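Beta-N-acetylglucosaminidase Nag2 (Vibrio harveyi, PDB 6EZT) probably hydrolyses terminal non-reducing N-acetyl-D-hexosamine residues from N-acetyl-beta-D-hexosaminides. Local coordinates at residues Ile365-His370 and Val429-Ala434. The protein carries 1 engineered substitution. Numbering follows the deposited sequence.
Sequences IDVPGH and VHIGAA. Engineered in segment 429-434: Ala434 (natural residue Asp).
Two neighbouring parallel strands of the catalytic TIM barrel, ending in Val367 and Gly432, meet here at their C-terminal ends. Three backbone hydrogen bonds establish the pairing: Ile365 N to His430 O (2.8 Å), Val367 N to Ile431 O (3.1 Å) and, just past the second strand, Ala433 N to Val367 O (3.1 Å). The last is the most bent, 144° at the hydrogen, and Ala433 N also makes a weak bond back to Ile431 O. On the helix-facing side, Val367 CG2 meets Ile431 CG1 at 3.6 Å, the two side chains crossing at a slant; chi1 of -153° swings CG1 roughly opposite the backbone N of Ile431. Helix 407-423 covers this apolar pair, touching it through Ile413 and Leu417. On the barrel-interior side, Asp366 OD1 comes within 3.2 Å of the CA of Gly432, whose positive phi (72°) is a backbone shape that favours glycine. Beyond the strands, a water accepts a weak bond from Gly369 N and donates to Ala434 O (2.8 Å), linking the two loops. His370 CD2 approaches the CB of Ala434, an engineered replacement for Asp, at 4.1 Å, while His370 ND1 is hydrogen-bonded to Asp300 OD1. With Arg271, which binds N-acetylglucosamine, beside His370, and the predicted proton donor Glu435 following Ala434, the arrangement is that of a TIM-barrel active site built on the C-terminal strand ends.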
ATOM      1  N   ILE A 365       0.435  -1.654 -13.393  1.00 50.25           N
ATOM      2  CA  ILE A 365       1.669  -2.053 -14.067  1.00 51.29           C
ATOM      3  C   ILE A 365       2.519  -0.806 -14.244  1.00 52.32           C
ATOM      4  O   ILE A 365       2.085   0.119 -14.915  1.00 53.53           O
ATOM      5  CB  ILE A 365       1.384  -2.646 -15.464  1.00 50.63           C
ATOM      6  CG1 ILE A 365       0.354  -3.776 -15.372  1.00 50.50           C
ATOM      7  CG2 ILE A 365       2.673  -3.118 -16.127  1.00 50.54           C
ATOM      8  CD1 ILE A 365       0.737  -4.923 -14.456  1.00 50.87           C
ATOM      9  N   ASP A 366       3.732  -0.804 -13.694  1.00 53.39           N
ATOM     10  CA  ASP A 366       4.592   0.391 -13.688  1.00 54.68           C
ATOM     11  C   ASP A 366       5.550   0.488 -14.876  1.00 55.11           C
ATOM     12  O   ASP A 366       6.394  -0.385 -15.076  1.00 54.81           O
ATOM     13  CB  ASP A 366       5.399   0.490 -12.380  1.00 54.76           C
ATOM     14  CG  ASP A 366       4.591   1.052 -11.218  1.00 54.67           C
ATOM     15  OD1 ASP A 366       3.434   1.462 -11.416  1.00 55.95           O
ATOM     16  OD2 ASP A 366       5.129   1.086 -10.092  1.00 54.49           O
ATOM     17  N   VAL A 367       5.406   1.577 -15.635  1.00 55.49           N
ATOM     18  CA  VAL A 367       6.341   1.977 -16.689  1.00 55.39           C
ATOM     19  C   VAL A 367       6.383   3.508 -16.739  1.00 55.45           C
ATOM     20  O   VAL A 367       5.438   4.154 -16.263  1.00 54.92           O
ATOM     21  CB  VAL A 367       5.910   1.453 -18.082  1.00 55.89           C
ATOM     22  CG1 VAL A 367       6.087  -0.055 -18.174  1.00 56.68           C
ATOM     23  CG2 VAL A 367       4.468   1.826 -18.397  1.00 55.78           C
ATOM     24  N   PRO A 368       7.438   4.106 -17.303  1.00 55.01           N
ATOM     25  CA  PRO A 368       8.660   3.424 -17.751  1.00 54.77           C
ATOM     26  C   PRO A 368       9.629   3.138 -16.618  1.00 54.06           C
ATOM     27  O   PRO A 368      10.464   2.247 -16.756  1.00 54.02           O
ATOM     28  CB  PRO A 368       9.278   4.414 -18.736  1.00 55.29           C
ATOM     29  CG  PRO A 368       8.736   5.738 -18.339  1.00 55.62           C
ATOM     30  CD  PRO A 368       7.362   5.490 -17.798  1.00 55.37           C
ATOM     31  N   GLY A 369       9.525   3.891 -15.523  1.00 53.86           N
ATOM     32  CA  GLY A 369      10.339   3.667 -14.333  1.00 54.32           C
ATOM     33  C   GLY A 369       9.757   2.560 -13.482  1.00 55.77           C
ATOM     34  O   GLY A 369       8.725   1.979 -13.831  1.00 58.40           O
ATOM     35  N   HIS A 370      10.412   2.278 -12.358  1.00 56.00           N
ATOM     36  CA  HIS A 370       9.998   1.201 -11.446  1.00 56.27           C
ATOM     37  C   HIS A 370       9.799  -0.127 -12.178  1.00 56.92           C
ATOM     38  O   HIS A 370       8.821  -0.847 -11.940  1.00 58.78           O
ATOM     39  CB  HIS A 370       8.737   1.592 -10.669  1.00 55.49           C
ATOM     40  CG  HIS A 370       8.931   2.769  -9.770  1.00 55.86           C
ATOM     41  ND1 HIS A 370       9.194   2.647  -8.419  1.00 55.77           N
ATOM     42  CD2 HIS A 370       8.919   4.096 -10.032  1.00 55.35           C
ATOM     43  CE1 HIS A 370       9.324   3.849  -7.889  1.00 54.44           C
ATOM     44  NE2 HIS A 370       9.157   4.746  -8.844  1.00 54.72           N
ATOM     45  N   VAL A 429      -6.991   0.609 -15.652  1.00 54.68           N
ATOM     46  CA  VAL A 429      -5.670   0.062 -15.422  1.00 54.75           C
ATOM     47  C   VAL A 429      -4.750   1.224 -15.032  1.00 54.94           C
ATOM     48  O   VAL A 429      -4.764   2.285 -15.676  1.00 55.17           O
ATOM     49  CB  VAL A 429      -5.131  -0.663 -16.677  1.00 54.68           C
ATOM     50  CG1 VAL A 429      -3.694  -1.124 -16.467  1.00 54.96           C
ATOM     51  CG2 VAL A 429      -6.009  -1.861 -17.028  1.00 54.65           C
ATOM     52  N   HIS A 430      -3.960   1.022 -13.976  1.00 54.13           N
ATOM     53  CA  HIS A 430      -3.002   2.026 -13.493  1.00 52.59           C
ATOM     54  C   HIS A 430      -1.621   1.705 -14.091  1.00 52.09           C
ATOM     55  O   HIS A 430      -1.194   0.541 -14.085  1.00 50.35           O
ATOM     56  CB  HIS A 430      -2.988   2.020 -11.957  1.00 52.28           C
ATOM     57  CG  HIS A 430      -2.451   3.273 -11.339  1.00 51.25           C
ATOM     58  ND1 HIS A 430      -1.145   3.669 -11.490  1.00 50.30           N
ATOM     59  CD2 HIS A 430      -3.033   4.198 -10.542  1.00 51.24           C
ATOM     60  CE1 HIS A 430      -0.940   4.794 -10.832  1.00 50.61           C
ATOM     61  NE2 HIS A 430      -2.071   5.136 -10.241  1.00 51.66           N
ATOM     62  N   ILE A 431      -0.948   2.727 -14.633  1.00 51.56           N
ATOM     63  CA  ILE A 431       0.279   2.537 -15.438  1.00 51.45           C
ATOM     64  C   ILE A 431       1.579   3.036 -14.758  1.00 51.78           C
ATOM     65  O   ILE A 431       2.673   2.992 -15.345  1.00 51.46           O
ATOM     66  CB  ILE A 431       0.112   3.182 -16.842  1.00 51.45           C
ATOM     67  CG1 ILE A 431       0.992   2.472 -17.885  1.00 51.94           C
ATOM     68  CG2 ILE A 431       0.390   4.688 -16.810  1.00 51.65           C
ATOM     69  CD1 ILE A 431       0.390   1.199 -18.439  1.00 52.59           C
ATOM     70  N   GLY A 432       1.470   3.456 -13.504  1.00 52.20           N
ATOM     71  CA  GLY A 432       2.536   4.154 -12.813  1.00 52.79           C
ATOM     72  C   GLY A 432       2.709   5.563 -13.334  1.00 52.94           C
ATOM     73  O   GLY A 432       2.121   6.493 -12.793  1.00 53.53           O
ATOM     74  N   ALA A 433       3.535   5.710 -14.374  1.00 52.92           N
ATOM     75  CA  ALA A 433       3.867   7.013 -14.962  1.00 53.07           C
ATOM     76  C   ALA A 433       4.549   7.986 -13.993  1.00 53.72           C
ATOM     77  O   ALA A 433       4.426   9.210 -14.136  1.00 54.89           O
ATOM     78  CB  ALA A 433       2.628   7.655 -15.569  1.00 53.25           C
ATOM     79  N   ALA A 434       5.281   7.444 -13.021  1.00 53.18           N
ATOM     80  CA  ALA A 434       6.150   8.256 -12.197  1.00 51.97           C
ATOM     81  C   ALA A 434       7.241   8.866 -13.083  1.00 51.70           C
ATOM     82  O   ALA A 434       7.691   8.254 -14.052  1.00 48.79           O
ATOM     83  CB  ALA A 434       6.764   7.420 -11.081  1.00 51.23           C
TER
HETATM   84  O   HOH W   1       7.752   5.517 -13.755  1.00 40.32           O